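Local coordinates for protein 3-hydroxyisobutyrate dehydrogenase (Thermus thermophilus, PDB 2CVZ) that probably catalyses the NADP-dependent oxidation of 3-hydroxyisobutyrate to methylmalonate semialdehyde, a step in valine breakdown, at residues 113-118 and 163-168; 168-173 and 234-239; 258-263 and 274-279. All blocks are in the same frame, centred on the assembly; numbering follows the deposited sequence.

How the contacts relate
From the N terminus, contact 1 comes first: it closes the 44 residues between segments 113-118 and 163-168, which carry the last two strands of the nucleotide-binding sheet, and ties that sheet to the helix leading into the helical half. Contact 2 opens on the same helix, sharing N168, and closes 60 residues with no strand, bringing helix 229-243 against helix 160-188. Both touch NADPH and the second subunit. Contact 3 closes a ten-residue, partly helical link between segments 258-263 and 274-279, joining helices 251-267 and 276-284. The three follow one another without nesting or crossing. Contacts 2 and 3 meet where Y260 reaches A173 and L236; contacts 1 and 3 stay about 10 Å apart at their nearest atoms.

Contact 1: residues 113-118 and 163-168; sequences DAPVSG and AVKAIN. With NDP (NADPH dihydro-nicotinamide-adenine-dinucleotide phosphate), chain G.
K165 leaves its helix with CG on the far side of CB from its own N, bends once at chi2 (58°) and then runs fully extended, a course that takes its aliphatic part past P115 and sets NZ at the carbonyl oxygen of V116. This is the seam between the Rossmann-type nucleotide-binding domain, whose strand 110-117 ends here, and the long helix 160-188 that opens the helical domain. The sequence around K165 fits the GxGxxxKxxxN signature of the beta-hydroxyacid dehydrogenase family, consistent with an active-site lysine. The P115 ring and the lysine stem slide past each other in opposite directions: P115 CG lies 3.6 Å from K165 CB, and P115 CB lies 3.7 Å from K165 CG. Beyond that apolar stretch, K165 NZ donates to V116 O at 2.7 Å. The nitrogen meets that oxygen at a C=O...N angle of 145°, tilted 22° from the carbonyl plane. A second bond, to N169 OD1 one turn on, grips the same nitrogen, so V116 O and N169 OD1 hold the amine from the two domains, while M131 and S91 also touch the lysine. S117 and N168 face each other more loosely, with S117 OG 3.8 Å from N168 ND2. Their polar ends look to the second subunit instead: S117 OG is bonded to S204 N there, while N168 bonds to S204 OG and G205 N. The nicotinamide ring lies alongside, NDP C5N sitting 3.3 Å from V116 O and 3.6 Å from K165 NZ.

Contact 2: residues 168-173 and 234-239; sequences NNALLA and KDLGIA. With NDP (NADPH dihydro-nicotinamide-adenine-dinucleotide phosphate), chain G.
Helices 168-173 and 234-239, both of the all-helical C-terminal domain that forms one wall of the NADPH site, cross steeply where A170 and L236 meet, with axes 8.8 Å apart and 118° between their N-to-C directions. Branch CD2 of L236 reaches A170 CA at 3.6 Å and A173 CB at 3.8 Å, settling against the shallow surface formed by the two alanines. One turn on, A239 CB meets A170 CB, methyl to methyl, at 3.9 Å. On the cofactor side the contact turns polar. CG of D235 lies opposite its carbonyl carbon (chi1 -66°), which brings the carboxylate round toward N169. N169 ND2 lies 2.9 Å from D235 OD2, the amide and carboxylate planes standing 82° apart. OD1 of that amide accepts from K165 NZ and also from N168 ND2, which fixes its rotation. The other carboxylate oxygen, D235 OD1, takes a 2.7 Å salt bridge from K234 NZ on its syn side, though from out of the carboxylate plane. K234 NZ in turn donates to both ribose hydroxyl oxygens of NADPH, O2D at 3.1 Å and O3D at 3.2 Å, so D235, itself lining the pocket, helps place the lysine that grips the ribose. An alanine here takes away the carboxylate, and K234 NZ, left without that charge, would probably hold the ribose hydroxyls less firmly. Helix 251-267 covers the apolar end, Y260 and R257 packing on L236, while S91, just past strand 85-88, touches D235.

Contact 3: residues 258-263 and 274-279; sequences EVYEMA and VEALRL
The methyl of A276 is the bump at the centre of this contact, and Y260 with A263 forms the hollow that receives it. A276 CB comes within 3.7 Å of Y260 CE1, approaching the ring obliquely, and also meets A263 CB at 3.9 Å. Two small residues facing each other let the backbones draw close: the CA atoms of A263 and A276 are 5.3 Å apart. One turn further, L279 supplies the second bump. Its CG stands opposite its backbone N (chi1 -178°), which sends L279 CD2 across to the other helix, 3.7 Å from A263 CA. That methyl lies against main chain more than side chain: L279 CD2 is 3.8 Å from A263 N and 4.2 Å from CB of selenomethionine M262. The contact joins two consecutive helices, 251-267 and 276-284, of the all-helical C-terminal domain, the chain turning sharply between them. Y260 ties this pair of helices to the rest of that domain: its ring packs on L229, L232 and L236 of helix 229-243, and its OH is hydrogen-bonded to A173 O of helix 160-188. M262 turns its long end away from L279 to pack on P249 of the third subunit and M262 of the fourth. Away from the hollow, R278 NE bonds the anti lone pair of E275 OE2 at 2.9 Å in a salt bridge, while the R278 guanidinium makes a cation-pi contact with F223.

Contact 1: residues 113-118 and 163-168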
loop_
_atom_site.group_PDB
_atom_site.type_symbol
_atom_site.label_atom_id
_atom_site.label_comp_id
_atom_site.label_asym_id
_atom_site.label_seq_id
_atom_site.Cartn_x
_atom_site.Cartn_y
_atom_site.Cartn_z
ATOM N N ASP C 113 -6.058 -32.076 7.182
ATOM C CA ASP C 113 -6.375 -31.024 6.232
ATOM C C ASP C 113 -5.575 -31.356 4.985
ATOM O O ASP C 113 -4.371 -31.607 5.051
ATOM C CB ASP C 113 -6.044 -29.608 6.752
ATOM C CG ASP C 113 -4.777 -29.538 7.584
ATOM O OD1 ASP C 113 -4.048 -28.530 7.451
ATOM O OD2 ASP C 113 -4.519 -30.453 8.390
ATOM N N ALA C 114 -6.258 -31.397 3.849
ATOM C CA ALA C 114 -5.606 -31.728 2.597
ATOM C C ALA C 114 -6.029 -30.814 1.454
ATOM O O ALA C 114 -6.503 -31.282 0.416
ATOM C CB ALA C 114 -5.895 -33.185 2.240
ATOM N N PRO C 115 -5.869 -29.493 1.632
ATOM C CA PRO C 115 -6.248 -28.559 0.567
ATOM C C PRO C 115 -5.409 -28.836 -0.679
ATOM O O PRO C 115 -4.340 -29.448 -0.595
ATOM C CB PRO C 115 -5.975 -27.188 1.188
ATOM C CG PRO C 115 -4.878 -27.467 2.172
ATOM C CD PRO C 115 -5.311 -28.777 2.793
ATOM N N VAL C 116 -5.877 -28.379 -1.836
ATOM C CA VAL C 116 -5.159 -28.657 -3.071
ATOM C C VAL C 116 -4.918 -27.449 -3.966
ATOM O O VAL C 116 -5.473 -26.375 -3.754
ATOM C CB VAL C 116 -5.926 -29.715 -3.896
ATOM C CG1 VAL C 116 -6.075 -31.004 -3.088
ATOM C CG2 VAL C 116 -7.304 -29.179 -4.266
ATOM N N SER C 117 -4.074 -27.644 -4.973
ATOM C CA SER C 117 -3.781 -26.598 -5.938
ATOM C C SER C 117 -3.646 -27.248 -7.306
ATOM O O SER C 117 -3.145 -28.367 -7.420
ATOM C CB SER C 117 -2.493 -25.863 -5.582
ATOM O OG SER C 117 -2.313 -24.755 -6.451
ATOM N N GLY C 118 -4.099 -26.543 -8.339
ATOM C CA GLY C 118 -4.030 -27.069 -9.688
ATOM C C GLY C 118 -5.223 -26.623 -10.510
ATOM O O GLY C 118 -5.236 -26.764 -11.732
ATOM N N ALA C 163 -2.764 -23.676 6.192
ATOM C CA ALA C 163 -1.907 -22.501 6.284
ATOM C C ALA C 163 -1.066 -22.329 5.024
ATOM O O ALA C 163 -0.984 -21.233 4.471
ATOM C CB ALA C 163 -1.006 -22.607 7.505
ATOM N N VAL C 164 -0.435 -23.411 4.574
ATOM C CA VAL C 164 0.385 -23.345 3.370
ATOM C C VAL C 164 -0.480 -23.012 2.158
ATOM O O VAL C 164 -0.060 -22.271 1.268
ATOM C CB VAL C 164 1.124 -24.679 3.120
ATOM C CG1 VAL C 164 1.843 -24.636 1.782
ATOM C CG2 VAL C 164 2.121 -24.930 4.240
ATOM N N LYS C 165 -1.690 -23.560 2.127
ATOM C CA LYS C 165 -2.601 -23.301 1.018
ATOM C C LYS C 165 -2.958 -21.821 0.966
ATOM O O LYS C 165 -2.949 -21.212 -0.099
ATOM C CB LYS C 165 -3.880 -24.137 1.160
ATOM C CG LYS C 165 -4.977 -23.806 0.138
ATOM C CD LYS C 165 -4.506 -23.977 -1.311
ATOM C CE LYS C 165 -5.621 -23.638 -2.298
ATOM N NZ LYS C 165 -5.160 -23.671 -3.719
ATOM N N ALA C 166 -3.267 -21.248 2.124
ATOM C CA ALA C 166 -3.630 -19.837 2.197
ATOM C C ALA C 166 -2.495 -18.952 1.702
ATOM O O ALA C 166 -2.717 -18.014 0.938
ATOM C CB ALA C 166 -4.006 -19.461 3.633
ATOM N N ILE C 167 -1.274 -19.244 2.135
ATOM C CA ILE C 167 -0.137 -18.452 1.702
ATOM C C ILE C 167 0.090 -18.631 0.203
ATOM O O ILE C 167 0.389 -17.674 -0.503
ATOM C CB ILE C 167 1.138 -18.830 2.491
ATOM C CG1 ILE C 167 0.982 -18.388 3.948
ATOM C CG2 ILE C 167 2.358 -18.162 1.878
ATOM C CD1 ILE C 167 0.682 -16.901 4.108
ATOM N N ASN C 168 -0.060 -19.858 -0.287
ATOM C CA ASN C 168 0.119 -20.107 -1.713
ATOM C C ASN C 168 -0.843 -19.237 -2.522
ATOM O O ASN C 168 -0.451 -18.609 -3.507
ATOM C CB ASN C 168 -0.142 -21.577 -2.048
ATOM C CG ASN C 168 -0.212 -21.824 -3.544
ATOM O OD1 ASN C 168 0.809 -21.841 -4.233
ATOM N ND2 ASN C 168 -1.429 -21.996 -4.058
HETATM P PA NDP G . -17.968 -24.666 -5.748
HETATM O O1A NDP G . -17.917 -25.070 -7.128
HETATM O O2A NDP G . -18.602 -23.382 -5.283
HETATM O O5B NDP G . -18.641 -25.926 -4.948
HETATM C C5B NDP G . -18.880 -25.827 -3.538
HETATM C C4B NDP G . -19.492 -27.177 -3.191
HETATM O O4B NDP G . -19.802 -27.113 -1.772
HETATM C C3B NDP G . -20.743 -27.570 -3.907
HETATM O O3B NDP G . -20.733 -29.005 -4.125
HETATM C C2B NDP G . -21.841 -27.214 -2.981
HETATM O O2B NDP G . -23.114 -27.841 -3.157
HETATM C C1B NDP G . -21.178 -27.441 -1.658
HETATM N N9A NDP G . -21.812 -26.660 -0.560
HETATM C C8A NDP G . -21.894 -25.256 -0.409
HETATM N N7A NDP G . -22.531 -24.939 0.702
HETATM C C5A NDP G . -22.879 -26.119 1.298
HETATM C C6A NDP G . -23.564 -26.458 2.488
HETATM N N6A NDP G . -24.023 -25.501 3.295
HETATM N N1A NDP G . -23.748 -27.765 2.801
HETATM C C2A NDP G . -23.281 -28.732 1.979
HETATM N N3A NDP G . -22.623 -28.520 0.835
HETATM C C4A NDP G . -22.451 -27.176 0.546
HETATM O O3 NDP G . -16.529 -24.700 -5.112
HETATM P PN NDP G . -15.050 -25.068 -5.591
HETATM O O1N NDP G . -14.714 -24.142 -6.677
HETATM O O2N NDP G . -15.116 -26.547 -5.835
HETATM O O5D NDP G . -14.242 -24.839 -4.234
HETATM C C5D NDP G . -14.439 -25.685 -3.054
HETATM C C4D NDP G . -13.174 -25.517 -2.157
HETATM O O4D NDP G . -12.034 -25.779 -2.971
HETATM C C3D NDP G . -12.999 -24.075 -1.670
HETATM O O3D NDP G . -12.521 -24.096 -0.317
HETATM C C2D NDP G . -12.037 -23.461 -2.651
HETATM O O2D NDP G . -11.445 -22.306 -2.081
HETATM C C1D NDP G . -11.086 -24.716 -2.841
HETATM N N1N NDP G . -10.264 -24.698 -4.090
HETATM C C2N NDP G . -10.881 -24.263 -5.297
HETATM C C3N NDP G . -10.046 -24.278 -6.487
HETATM C C7N NDP G . -10.600 -23.856 -7.778
HETATM O O7N NDP G . -9.891 -23.536 -8.755
HETATM N N7N NDP G . -11.933 -23.813 -7.961
HETATM C C4N NDP G . -8.716 -24.709 -6.377
HETATM C C5N NDP G . -8.151 -25.120 -5.205
HETATM C C6N NDP G . -8.923 -25.117 -4.060
HETATM P P2B NDP G . -24.156 -27.412 -4.227
HETATM O O1X NDP G . -25.432 -27.860 -3.634
HETATM O O2X NDP G . -23.824 -28.091 -5.509
HETATM O O3X NDP G . -24.125 -25.894 -4.398
#

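Contact 2: residues 168-173 and 234-239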
loop_
_atom_site.group_PDB
_atom_site.type_symbol
_atom_site.label_atom_id
_atom_site.label_comp_id
_atom_site.label_asym_id
_atom_site.label_seq_id
_atom_site.Cartn_x
_atom_site.Cartn_y
_atom_site.Cartn_z
ATOM N N ASN C 168 -0.060 -19.858 -0.287
ATOM C CA ASN C 168 0.119 -20.107 -1.713
ATOM C C ASN C 168 -0.843 -19.237 -2.522
ATOM O O ASN C 168 -0.451 -18.609 -3.507
ATOM C CB ASN C 168 -0.142 -21.577 -2.048
ATOM C CG ASN C 168 -0.212 -21.824 -3.544
ATOM O OD1 ASN C 168 0.809 -21.841 -4.233
ATOM N ND2 ASN C 168 -1.429 -21.996 -4.058
ATOM N N ASN C 169 -2.105 -19.198 -2.110
ATOM C CA ASN C 169 -3.085 -18.397 -2.831
ATOM C C ASN C 169 -2.844 -16.905 -2.664
ATOM O O ASN C 169 -3.212 -16.115 -3.529
ATOM C CB ASN C 169 -4.501 -18.785 -2.408
ATOM C CG ASN C 169 -5.018 -19.988 -3.182
ATOM O OD1 ASN C 169 -4.265 -20.926 -3.466
ATOM N ND2 ASN C 169 -6.298 -19.972 -3.521
ATOM N N ALA C 170 -2.218 -16.513 -1.559
ATOM C CA ALA C 170 -1.902 -15.105 -1.361
ATOM C C ALA C 170 -0.819 -14.740 -2.383
ATOM O O ALA C 170 -0.837 -13.657 -2.964
ATOM C CB ALA C 170 -1.396 -14.861 0.057
ATOM N N LEU C 171 0.122 -15.652 -2.612
ATOM C CA LEU C 171 1.176 -15.383 -3.581
ATOM C C LEU C 171 0.584 -15.315 -4.986
ATOM O O LEU C 171 0.951 -14.445 -5.778
ATOM C CB LEU C 171 2.265 -16.453 -3.516
ATOM C CG LEU C 171 3.031 -16.551 -2.194
ATOM C CD1 LEU C 171 4.227 -17.475 -2.379
ATOM C CD2 LEU C 171 3.501 -15.172 -1.751
ATOM N N LEU C 172 -0.333 -16.229 -5.295
ATOM C CA LEU C 172 -0.981 -16.226 -6.603
ATOM C C LEU C 172 -1.684 -14.879 -6.798
ATOM O O LEU C 172 -1.563 -14.248 -7.849
ATOM C CB LEU C 172 -1.995 -17.377 -6.693
ATOM C CG LEU C 172 -2.946 -17.490 -7.896
ATOM C CD1 LEU C 172 -4.100 -16.529 -7.731
ATOM C CD2 LEU C 172 -2.196 -17.225 -9.197
ATOM N N ALA C 173 -2.404 -14.440 -5.769
ATOM C CA ALA C 173 -3.132 -13.174 -5.825
ATOM C C ALA C 173 -2.207 -12.000 -6.140
ATOM O O ALA C 173 -2.488 -11.191 -7.027
ATOM C CB ALA C 173 -3.861 -12.932 -4.498
ATOM N N LYS C 234 -11.766 -15.137 0.315
ATOM C CA LYS C 234 -11.874 -15.911 1.547
ATOM C C LYS C 234 -10.499 -16.483 1.896
ATOM O O LYS C 234 -10.087 -16.459 3.057
ATOM C CB LYS C 234 -12.903 -17.036 1.377
ATOM C CG LYS C 234 -12.944 -18.064 2.513
ATOM C CD LYS C 234 -12.018 -19.251 2.248
ATOM C CE LYS C 234 -12.484 -20.070 1.046
ATOM N NZ LYS C 234 -11.592 -21.238 0.782
ATOM N N ASP C 235 -9.789 -16.984 0.886
ATOM C CA ASP C 235 -8.452 -17.541 1.099
ATOM C C ASP C 235 -7.497 -16.462 1.596
ATOM O O ASP C 235 -6.706 -16.697 2.511
ATOM C CB ASP C 235 -7.886 -18.134 -0.196
ATOM C CG ASP C 235 -8.662 -19.338 -0.675
ATOM O OD1 ASP C 235 -9.234 -20.053 0.172
ATOM O OD2 ASP C 235 -8.677 -19.579 -1.901
ATOM N N LEU C 236 -7.558 -15.285 0.980
ATOM C CA LEU C 236 -6.698 -14.183 1.395
ATOM C C LEU C 236 -7.007 -13.846 2.852
ATOM O O LEU C 236 -6.118 -13.467 3.615
ATOM C CB LEU C 236 -6.921 -12.961 0.493
ATOM C CG LEU C 236 -6.329 -13.097 -0.920
ATOM C CD1 LEU C 236 -6.844 -11.996 -1.835
ATOM C CD2 LEU C 236 -4.814 -13.052 -0.829
ATOM N N GLY C 237 -8.273 -14.002 3.234
ATOM C CA GLY C 237 -8.667 -13.733 4.606
ATOM C C GLY C 237 -7.965 -14.697 5.546
ATOM O O GLY C 237 -7.511 -14.318 6.626
ATOM N N ILE C 238 -7.872 -15.954 5.128
ATOM C CA ILE C 238 -7.207 -16.975 5.930
ATOM C C ILE C 238 -5.710 -16.677 5.973
ATOM O O ILE C 238 -5.055 -16.871 7.002
ATOM C CB ILE C 238 -7.437 -18.387 5.335
ATOM C CG1 ILE C 238 -8.933 -18.710 5.344
ATOM C CG2 ILE C 238 -6.667 -19.433 6.143
ATOM C CD1 ILE C 238 -9.291 -20.018 4.657
ATOM N N ALA C 239 -5.172 -16.198 4.856
ATOM C CA ALA C 239 -3.755 -15.862 4.789
ATOM C C ALA C 239 -3.424 -14.736 5.774
ATOM O O ALA C 239 -2.348 -14.727 6.373
ATOM C CB ALA C 239 -3.380 -15.448 3.377
HETATM P PA NDP G . -17.968 -24.666 -5.748
HETATM O O1A NDP G . -17.917 -25.070 -7.128
HETATM O O2A NDP G . -18.602 -23.382 -5.283
HETATM O O5B NDP G . -18.641 -25.926 -4.948
HETATM C C5B NDP G . -18.880 -25.827 -3.538
HETATM C C4B NDP G . -19.492 -27.177 -3.191
HETATM O O4B NDP G . -19.802 -27.113 -1.772
HETATM C C3B NDP G . -20.743 -27.570 -3.907
HETATM O O3B NDP G . -20.733 -29.005 -4.125
HETATM C C2B NDP G . -21.841 -27.214 -2.981
HETATM O O2B NDP G . -23.114 -27.841 -3.157
HETATM C C1B NDP G . -21.178 -27.441 -1.658
HETATM N N9A NDP G . -21.812 -26.660 -0.560
HETATM C C8A NDP G . -21.894 -25.256 -0.409
HETATM N N7A NDP G . -22.531 -24.939 0.702
HETATM C C5A NDP G . -22.879 -26.119 1.298
HETATM C C6A NDP G . -23.564 -26.458 2.488
HETATM N N6A NDP G . -24.023 -25.501 3.295
HETATM N N1A NDP G . -23.748 -27.765 2.801
HETATM C C2A NDP G . -23.281 -28.732 1.979
HETATM N N3A NDP G . -22.623 -28.520 0.835
HETATM C C4A NDP G . -22.451 -27.176 0.546
HETATM O O3 NDP G . -16.529 -24.700 -5.112
HETATM P PN NDP G . -15.050 -25.068 -5.591
HETATM O O1N NDP G . -14.714 -24.142 -6.677
HETATM O O2N NDP G . -15.116 -26.547 -5.835
HETATM O O5D NDP G . -14.242 -24.839 -4.234
HETATM C C5D NDP G . -14.439 -25.685 -3.054
HETATM C C4D NDP G . -13.174 -25.517 -2.157
HETATM O O4D NDP G . -12.034 -25.779 -2.971
HETATM C C3D NDP G . -12.999 -24.075 -1.670
HETATM O O3D NDP G . -12.521 -24.096 -0.317
HETATM C C2D NDP G . -12.037 -23.461 -2.651
HETATM O O2D NDP G . -11.445 -22.306 -2.081
HETATM C C1D NDP G . -11.086 -24.716 -2.841
HETATM N N1N NDP G . -10.264 -24.698 -4.090
HETATM C C2N NDP G . -10.881 -24.263 -5.297
HETATM C C3N NDP G . -10.046 -24.278 -6.487
HETATM C C7N NDP G . -10.600 -23.856 -7.778
HETATM O O7N NDP G . -9.891 -23.536 -8.755
HETATM N N7N NDP G . -11.933 -23.813 -7.961
HETATM C C4N NDP G . -8.716 -24.709 -6.377
HETATM C C5N NDP G . -8.151 -25.120 -5.205
HETATM C C6N NDP G . -8.923 -25.117 -4.060
HETATM P P2B NDP G . -24.156 -27.412 -4.227
HETATM O O1X NDP G . -25.432 -27.860 -3.634
HETATM O O2X NDP G . -23.824 -28.091 -5.509
HETATM O O3X NDP G . -24.125 -25.894 -4.398
#

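Contact 3: residues 258-263 and 274-279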
loop_
_atom_site.group_PDB
_atom_site.type_symbol
_atom_site.label_atom_id
_atom_site.label_comp_id
_atom_site.label_asym_id
_atom_site.label_seq_id
_atom_site.Cartn_x
_atom_site.Cartn_y
_atom_site.Cartn_z
ATOM N N GLU C 258 -6.844 -6.316 0.425
ATOM C CA GLU C 258 -7.699 -5.151 0.230
ATOM C C GLU C 258 -8.073 -4.906 -1.234
ATOM O O GLU C 258 -9.237 -4.608 -1.534
ATOM C CB GLU C 258 -7.035 -3.899 0.819
ATOM C CG GLU C 258 -6.637 -4.035 2.289
ATOM C CD GLU C 258 -7.773 -4.518 3.177
ATOM O OE1 GLU C 258 -8.887 -3.973 3.076
ATOM O OE2 GLU C 258 -7.548 -5.443 3.990
ATOM N N VAL C 259 -7.112 -5.035 -2.149
ATOM C CA VAL C 259 -7.420 -4.810 -3.559
ATOM C C VAL C 259 -8.366 -5.877 -4.109
ATOM O O VAL C 259 -9.257 -5.568 -4.903
ATOM C CB VAL C 259 -6.136 -4.723 -4.438
ATOM C CG1 VAL C 259 -5.237 -3.601 -3.922
ATOM C CG2 VAL C 259 -5.399 -6.053 -4.458
ATOM N N TYR C 260 -8.197 -7.130 -3.693
ATOM C CA TYR C 260 -9.103 -8.171 -4.169
ATOM C C TYR C 260 -10.485 -7.991 -3.555
ATOM O O TYR C 260 -11.486 -8.392 -4.147
ATOM C CB TYR C 260 -8.545 -9.568 -3.869
ATOM C CG TYR C 260 -7.595 -10.045 -4.948
ATOM C CD1 TYR C 260 -8.073 -10.687 -6.093
ATOM C CD2 TYR C 260 -6.226 -9.798 -4.855
ATOM C CE1 TYR C 260 -7.208 -11.069 -7.120
ATOM C CE2 TYR C 260 -5.354 -10.173 -5.875
ATOM C CZ TYR C 260 -5.854 -10.808 -7.003
ATOM O OH TYR C 260 -4.995 -11.174 -8.008
ATOM N N GLU C 261 -10.549 -7.390 -2.366
ATOM C CA GLU C 261 -11.846 -7.137 -1.744
ATOM C C GLU C 261 -12.564 -6.123 -2.631
ATOM O O GLU C 261 -13.768 -6.231 -2.863
ATOM C CB GLU C 261 -11.690 -6.559 -0.335
ATOM C CG GLU C 261 -13.032 -6.266 0.351
ATOM C CD GLU C 261 -13.780 -7.525 0.770
ATOM O OE1 GLU C 261 -15.020 -7.563 0.628
ATOM O OE2 GLU C 261 -13.134 -8.475 1.257
HETATM N N MSE C 262 -11.814 -5.140 -3.124
HETATM C CA MSE C 262 -12.369 -4.114 -4.005
HETATM C C MSE C 262 -12.942 -4.782 -5.246
HETATM O O MSE C 262 -14.055 -4.478 -5.678
HETATM C CB MSE C 262 -11.287 -3.133 -4.455
HETATM C CG MSE C 262 -10.638 -2.327 -3.352
HETATM SE SE MSE C 262 -9.231 -1.252 -4.103
HETATM C CE MSE C 262 -8.478 -0.557 -2.443
ATOM N N ALA C 263 -12.162 -5.681 -5.833
ATOM C CA ALA C 263 -12.612 -6.383 -7.025
ATOM C C ALA C 263 -13.902 -7.144 -6.727
ATOM O O ALA C 263 -14.848 -7.104 -7.514
ATOM C CB ALA C 263 -11.526 -7.341 -7.510
ATOM N N VAL C 274 -9.795 -14.543 -11.863
ATOM C CA VAL C 274 -8.992 -13.818 -12.838
ATOM C C VAL C 274 -9.711 -12.569 -13.347
ATOM O O VAL C 274 -9.081 -11.644 -13.858
ATOM C CB VAL C 274 -8.612 -14.730 -14.024
ATOM C CG1 VAL C 274 -7.806 -13.952 -15.056
ATOM C CG2 VAL C 274 -7.799 -15.914 -13.511
ATOM N N GLU C 275 -11.031 -12.534 -13.198
ATOM C CA GLU C 275 -11.792 -11.368 -13.637
ATOM C C GLU C 275 -11.471 -10.150 -12.777
ATOM O O GLU C 275 -11.903 -9.036 -13.074
ATOM C CB GLU C 275 -13.294 -11.662 -13.607
ATOM C CG GLU C 275 -13.760 -12.461 -14.817
ATOM C CD GLU C 275 -15.262 -12.631 -14.872
ATOM O OE1 GLU C 275 -15.774 -13.608 -14.291
ATOM O OE2 GLU C 275 -15.929 -11.778 -15.494
ATOM N N ALA C 276 -10.706 -10.359 -11.711
ATOM C CA ALA C 276 -10.327 -9.245 -10.850
ATOM C C ALA C 276 -9.603 -8.211 -11.710
ATOM O O ALA C 276 -9.676 -7.010 -11.452
ATOM C CB ALA C 276 -9.419 -9.730 -9.714
ATOM N N LEU C 277 -8.916 -8.683 -12.748
ATOM C CA LEU C 277 -8.187 -7.790 -13.637
ATOM C C LEU C 277 -9.128 -6.885 -14.429
ATOM O O LEU C 277 -8.709 -5.853 -14.947
ATOM C CB LEU C 277 -7.283 -8.594 -14.584
ATOM C CG LEU C 277 -5.850 -8.818 -14.074
ATOM C CD1 LEU C 277 -5.880 -9.458 -12.705
ATOM C CD2 LEU C 277 -5.068 -9.681 -15.055
ATOM N N ARG C 278 -10.398 -7.270 -14.519
ATOM C CA ARG C 278 -11.376 -6.449 -15.231
ATOM C C ARG C 278 -11.485 -5.088 -14.548
ATOM O O ARG C 278 -11.773 -4.080 -15.195
ATOM C CB ARG C 278 -12.757 -7.111 -15.234
ATOM C CG ARG C 278 -12.962 -8.217 -16.258
ATOM C CD ARG C 278 -14.414 -8.680 -16.198
ATOM N NE ARG C 278 -14.739 -9.752 -17.136
ATOM C CZ ARG C 278 -14.861 -9.595 -18.450
ATOM N NH1 ARG C 278 -14.682 -8.405 -19.004
ATOM N NH2 ARG C 278 -15.181 -10.632 -19.209
ATOM N N LEU C 279 -11.265 -5.064 -13.236
ATOM C CA LEU C 279 -11.332 -3.816 -12.481
ATOM C C LEU C 279 -10.233 -2.871 -12.949
ATOM O O LEU C 279 -10.443 -1.661 -13.067
ATOM C CB LEU C 279 -11.188 -4.089 -10.981
ATOM C CG LEU C 279 -11.277 -2.869 -10.057
ATOM C CD1 LEU C 279 -12.561 -2.097 -10.340
ATOM C CD2 LEU C 279 -11.232 -3.326 -8.605
#